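Local coordinates for protein myosin-17 (PDB 7KFL) that probably recognises cargo through its globular tail domain, as part of a plant class XI myosin motor thought to move organelles along actin, at residues Phe54-Ile65 with Phe155-Ile166. Residues are numbered along the deposited sequence; the frame is centred on the assembly and turned at random.
Sequences FDRIIQTIATAI and FKQQLTAFLEKI
F155 and I58 interlock near one end of a nearly parallel helix pair, 54-65 against 155-166, whose axes run at 7° and approach to 10.4 Å. From CB outward, F155 first meets the ring of F54, and F155 CG lies 3.3 Å from F54 CD1, which sits over one face of the F155 ring, displaced toward its rim; the two ring planes are inclined at 36°, an oblique pairing. CD1 lies against F54 CB, and CD2 and CE2 against F54 CD1. Farther out, F155 CE1 and F155 CZ are each 3.7 Å from I57 CG2, a methyl at the ring edge near its plane; CE1 also lies near the backbone oxygen F54 O. With CG anti to the backbone N (chi1 175°), the ring reaches across to the other helix.

I58 fits knobs-into-holes among F155, Q158, L159 and F162. I58 CD1 is 3.8 Å from F155 CE1, while CG2, on the other branch, touches F162 CE1. I58 CG1 lies 3.7 Å from Q158 OE1, a van der Waals contact with the amide oxygen.

The packing is reciprocated one turn on, where F162 is the knob among I58, I61, A62 and I65. A62 CB lies 3.6 Å from F162 CZ, and I65 CD1 comes to the ring edge. I65 CD1 also packs on I166 CG1 at 3.7 Å. L159 meets I61 methyl to methyl and also touches L84 of helix 71-89, while I57 and F54 reach L40 of helix 31-43, so the pair belongs to the helical bundle of the globular tail.

No hydrogen bond joins the two helices here; mostly aromatic and branched aliphatic groups interdigitate, with Q158 CB and OE1 beside I58, implying that shape fit and hydrophobic burial hold the contact together.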
loop_
_atom_site.group_PDB
_atom_site.type_symbol
_atom_site.label_atom_id
_atom_site.label_comp_id
_atom_site.label_asym_id
_atom_site.label_seq_id
_atom_site.Cartn_x
_atom_site.Cartn_y
_atom_site.Cartn_z
ATOM N N PHE A 54 -7.021 17.421 22.645
ATOM C CA PHE A 54 -6.183 16.721 21.635
ATOM C C PHE A 54 -6.047 15.242 22.016
ATOM O O PHE A 54 -6.261 14.384 21.143
ATOM C CB PHE A 54 -4.819 17.399 21.511
ATOM C CG PHE A 54 -4.880 18.826 21.033
ATOM C CD1 PHE A 54 -5.375 19.133 19.777
ATOM C CD2 PHE A 54 -4.441 19.866 21.839
ATOM C CE1 PHE A 54 -5.432 20.446 19.337
ATOM C CE2 PHE A 54 -4.499 21.179 21.399
ATOM C CZ PHE A 54 -4.994 21.467 20.148
ATOM N N ASP A 55 -5.707 14.961 23.277
ATOM C CA ASP A 55 -5.585 13.585 23.832
ATOM C C ASP A 55 -6.878 12.806 23.564
ATOM O O ASP A 55 -6.787 11.630 23.160
ATOM C CB ASP A 55 -5.286 13.601 25.334
ATOM C CG ASP A 55 -3.825 13.827 25.683
ATOM O OD1 ASP A 55 -2.981 13.769 24.764
ATOM O OD2 ASP A 55 -3.543 14.050 26.876
ATOM N N ARG A 56 -8.029 13.446 23.774
ATOM C CA ARG A 56 -9.367 12.799 23.726
ATOM C C ARG A 56 -9.749 12.494 22.275
ATOM O O ARG A 56 -10.373 11.437 22.049
ATOM C CB ARG A 56 -10.395 13.688 24.428
ATOM C CG ARG A 56 -10.136 13.829 25.921
ATOM C CD ARG A 56 -11.402 13.947 26.739
ATOM N NE ARG A 56 -12.313 12.833 26.515
ATOM C CZ ARG A 56 -13.566 12.779 26.954
ATOM N NH1 ARG A 56 -14.070 13.782 27.654
ATOM N NH2 ARG A 56 -14.312 11.721 26.691
ATOM N N ILE A 57 -9.396 13.377 21.336
ATOM C CA ILE A 57 -9.514 13.124 19.868
ATOM C C ILE A 57 -8.703 11.863 19.539
ATOM O O ILE A 57 -9.273 10.941 18.924
ATOM C CB ILE A 57 -9.050 14.341 19.038
ATOM C CG1 ILE A 57 -10.029 15.513 19.157
ATOM C CG2 ILE A 57 -8.823 13.952 17.583
ATOM C CD1 ILE A 57 -9.500 16.819 18.607
ATOM N N ILE A 58 -7.429 11.829 19.943
ATOM C CA ILE A 58 -6.479 10.715 19.646
ATOM C C ILE A 58 -7.037 9.416 20.242
ATOM O O ILE A 58 -7.051 8.399 19.519
ATOM C CB ILE A 58 -5.062 11.037 20.167
ATOM C CG1 ILE A 58 -4.429 12.208 19.407
ATOM C CG2 ILE A 58 -4.168 9.805 20.139
ATOM C CD1 ILE A 58 -4.111 11.921 17.955
ATOM N N GLN A 59 -7.481 9.454 21.503
ATOM C CA GLN A 59 -8.041 8.285 22.236
ATOM C C GLN A 59 -9.264 7.741 21.486
ATOM O O GLN A 59 -9.394 6.506 21.383
ATOM C CB GLN A 59 -8.405 8.676 23.669
ATOM C CG GLN A 59 -7.193 8.814 24.582
ATOM C CD GLN A 59 -7.495 9.572 25.853
ATOM O OE1 GLN A 59 -8.642 9.916 26.141
ATOM N NE2 GLN A 59 -6.458 9.839 26.631
ATOM N N THR A 60 -10.118 8.633 20.979
ATOM C CA THR A 60 -11.358 8.297 20.228
ATOM C C THR A 60 -10.984 7.504 18.970
ATOM O O THR A 60 -11.537 6.397 18.785
ATOM C CB THR A 60 -12.165 9.563 19.914
ATOM O OG1 THR A 60 -12.470 10.200 21.156
ATOM C CG2 THR A 60 -13.446 9.288 19.155
ATOM N N ILE A 61 -10.073 8.042 18.150
ATOM C CA ILE A 61 -9.591 7.399 16.890
ATOM C C ILE A 61 -8.945 6.056 17.249
ATOM O O ILE A 61 -9.237 5.063 16.569
ATOM C CB ILE A 61 -8.616 8.313 16.117
ATOM C CG1 ILE A 61 -9.274 9.632 15.699
ATOM C CG2 ILE A 61 -8.027 7.579 14.920
ATOM C CD1 ILE A 61 -8.290 10.711 15.298
ATOM N N ALA A 62 -8.099 6.040 18.283
ATOM C CA ALA A 62 -7.385 4.838 18.778
ATOM C C ALA A 62 -8.396 3.751 19.164
ATOM O O ALA A 62 -8.179 2.593 18.779
ATOM C CB ALA A 62 -6.492 5.204 19.938
ATOM N N THR A 63 -9.465 4.113 19.881
ATOM C CA THR A 63 -10.497 3.168 20.390
ATOM C C THR A 63 -11.364 2.660 19.228
ATOM O O THR A 63 -11.890 1.533 19.337
ATOM C CB THR A 63 -11.371 3.810 21.475
ATOM O OG1 THR A 63 -10.563 4.673 22.274
ATOM C CG2 THR A 63 -12.039 2.783 22.363
ATOM N N ALA A 64 -11.505 3.457 18.165
ATOM C CA ALA A 64 -12.365 3.168 16.994
ATOM C C ALA A 64 -11.719 2.101 16.099
ATOM O O ALA A 64 -12.449 1.192 15.664
ATOM C CB ALA A 64 -12.638 4.438 16.225
ATOM N N ILE A 65 -10.413 2.206 15.827
ATOM C CA ILE A 65 -9.701 1.358 14.821
ATOM C C ILE A 65 -9.280 0.022 15.448
ATOM O O ILE A 65 -9.111 -0.943 14.680
ATOM C CB ILE A 65 -8.497 2.096 14.196
ATOM C CG1 ILE A 65 -7.338 2.272 15.185
ATOM C CG2 ILE A 65 -8.943 3.414 13.582
ATOM C CD1 ILE A 65 -6.132 2.986 14.613
ATOM N N PHE A 155 0.011 17.157 19.018
ATOM C CA PHE A 155 -1.220 16.578 18.418
ATOM C C PHE A 155 -0.993 16.297 16.929
ATOM O O PHE A 155 -1.362 15.196 16.473
ATOM C CB PHE A 155 -2.420 17.505 18.616
ATOM C CG PHE A 155 -3.673 17.037 17.923
ATOM C CD1 PHE A 155 -4.303 15.864 18.314
ATOM C CD2 PHE A 155 -4.220 17.760 16.873
ATOM C CE1 PHE A 155 -5.453 15.430 17.673
ATOM C CE2 PHE A 155 -5.370 17.324 16.235
ATOM C CZ PHE A 155 -5.986 16.161 16.635
ATOM N N LYS A 156 -0.423 17.259 16.194
ATOM C CA LYS A 156 -0.087 17.105 14.752
ATOM C C LYS A 156 0.839 15.894 14.587
ATOM O O LYS A 156 0.605 15.087 13.674
ATOM C CB LYS A 156 0.555 18.383 14.200
ATOM C CG LYS A 156 1.103 18.261 12.785
ATOM C CD LYS A 156 1.231 19.584 12.065
ATOM C CE LYS A 156 2.268 19.558 10.962
ATOM N NZ LYS A 156 3.645 19.668 11.504
ATOM N N GLN A 157 1.842 15.777 15.462
ATOM C CA GLN A 157 2.829 14.666 15.488
ATOM C C GLN A 157 2.113 13.349 15.822
ATOM O O GLN A 157 2.374 12.350 15.126
ATOM C CB GLN A 157 3.934 15.004 16.487
ATOM C CG GLN A 157 4.862 13.844 16.813
ATOM C CD GLN A 157 5.955 14.283 17.755
ATOM O OE1 GLN A 157 6.602 15.311 17.543
ATOM N NE2 GLN A 157 6.165 13.513 18.812
ATOM N N GLN A 158 1.250 13.345 16.843
ATOM C CA GLN A 158 0.476 12.147 17.273
ATOM C C GLN A 158 -0.517 11.745 16.172
ATOM O O GLN A 158 -0.643 10.531 15.908
ATOM C CB GLN A 158 -0.239 12.407 18.601
ATOM C CG GLN A 158 0.678 12.304 19.813
ATOM C CD GLN A 158 -0.044 12.506 21.123
ATOM O OE1 GLN A 158 -1.261 12.659 21.172
ATOM N NE2 GLN A 158 0.709 12.500 22.209
ATOM N N LEU A 159 -1.192 12.715 15.546
ATOM C CA LEU A 159 -2.191 12.455 14.473
ATOM C C LEU A 159 -1.482 11.917 13.223
ATOM O O LEU A 159 -2.039 10.997 12.585
ATOM C CB LEU A 159 -2.974 13.734 14.159
ATOM C CG LEU A 159 -4.134 13.571 13.176
ATOM C CD1 LEU A 159 -5.150 12.557 13.683
ATOM C CD2 LEU A 159 -4.812 14.906 12.911
ATOM N N THR A 160 -0.314 12.475 12.883
ATOM C CA THR A 160 0.579 11.983 11.797
ATOM C C THR A 160 0.869 10.495 12.035
ATOM O O THR A 160 0.663 9.698 11.101
ATOM C CB THR A 160 1.863 12.820 11.709
ATOM O OG1 THR A 160 1.502 14.131 11.274
ATOM C CG2 THR A 160 2.896 12.251 10.761
ATOM N N ALA A 161 1.308 10.143 13.247
ATOM C CA ALA A 161 1.662 8.760 13.649
ATOM C C ALA A 161 0.452 7.834 13.466
ATOM O O ALA A 161 0.656 6.678 13.062
ATOM C CB ALA A 161 2.168 8.735 15.071
ATOM N N PHE A 162 -0.762 8.320 13.734
ATOM C CA PHE A 162 -2.011 7.517 13.635
ATOM C C PHE A 162 -2.419 7.342 12.165
ATOM O O PHE A 162 -2.925 6.258 11.829
ATOM C CB PHE A 162 -3.116 8.108 14.513
ATOM C CG PHE A 162 -3.242 7.394 15.834
ATOM C CD1 PHE A 162 -2.457 7.756 16.918
ATOM C CD2 PHE A 162 -4.101 6.315 15.974
ATOM C CE1 PHE A 162 -2.555 7.079 18.124
ATOM C CE2 PHE A 162 -4.201 5.641 17.181
ATOM C CZ PHE A 162 -3.426 6.021 18.254
ATOM N N LEU A 163 -2.198 8.350 11.315
ATOM C CA LEU A 163 -2.417 8.234 9.847
ATOM C C LEU A 163 -1.529 7.115 9.292
ATOM O O LEU A 163 -2.034 6.288 8.508
ATOM C CB LEU A 163 -2.107 9.569 9.162
ATOM C CG LEU A 163 -2.183 9.554 7.634
ATOM C CD1 LEU A 163 -3.558 9.116 7.159
ATOM C CD2 LEU A 163 -1.836 10.914 7.053
ATOM N N GLU A 164 -0.254 7.099 9.686
ATOM C CA GLU A 164 0.749 6.089 9.254
ATOM C C GLU A 164 0.322 4.705 9.757
ATOM O O GLU A 164 0.408 3.749 8.970
ATOM C CB GLU A 164 2.139 6.486 9.750
ATOM C CG GLU A 164 2.710 7.681 9.003
ATOM C CD GLU A 164 3.932 8.331 9.629
ATOM O OE1 GLU A 164 4.443 7.795 10.634
ATOM O OE2 GLU A 164 4.367 9.379 9.109
ATOM N N LYS A 165 -0.141 4.611 11.008
ATOM C CA LYS A 165 -0.624 3.349 11.632
ATOM C C LYS A 165 -1.857 2.833 10.879
ATOM O O LYS A 165 -1.895 1.629 10.553
ATOM C CB LYS A 165 -0.960 3.571 13.108
ATOM C CG LYS A 165 -1.579 2.376 13.819
ATOM C CD LYS A 165 -1.601 2.527 15.323
ATOM C CE LYS A 165 -2.454 1.485 16.015
ATOM N NZ LYS A 165 -1.861 0.132 15.913
ATOM N N ILE A 166 -2.832 3.712 10.636
ATOM C CA ILE A 166 -4.107 3.379 9.935
ATOM C C ILE A 166 -3.772 2.915 8.511
ATOM O O ILE A 166 -4.178 1.795 8.150
ATOM C CB ILE A 166 -5.087 4.571 9.980
ATOM C CG1 ILE A 166 -5.664 4.752 11.388
ATOM C CG2 ILE A 166 -6.190 4.422 8.942
ATOM C CD1 ILE A 166 -6.244 6.124 11.650
#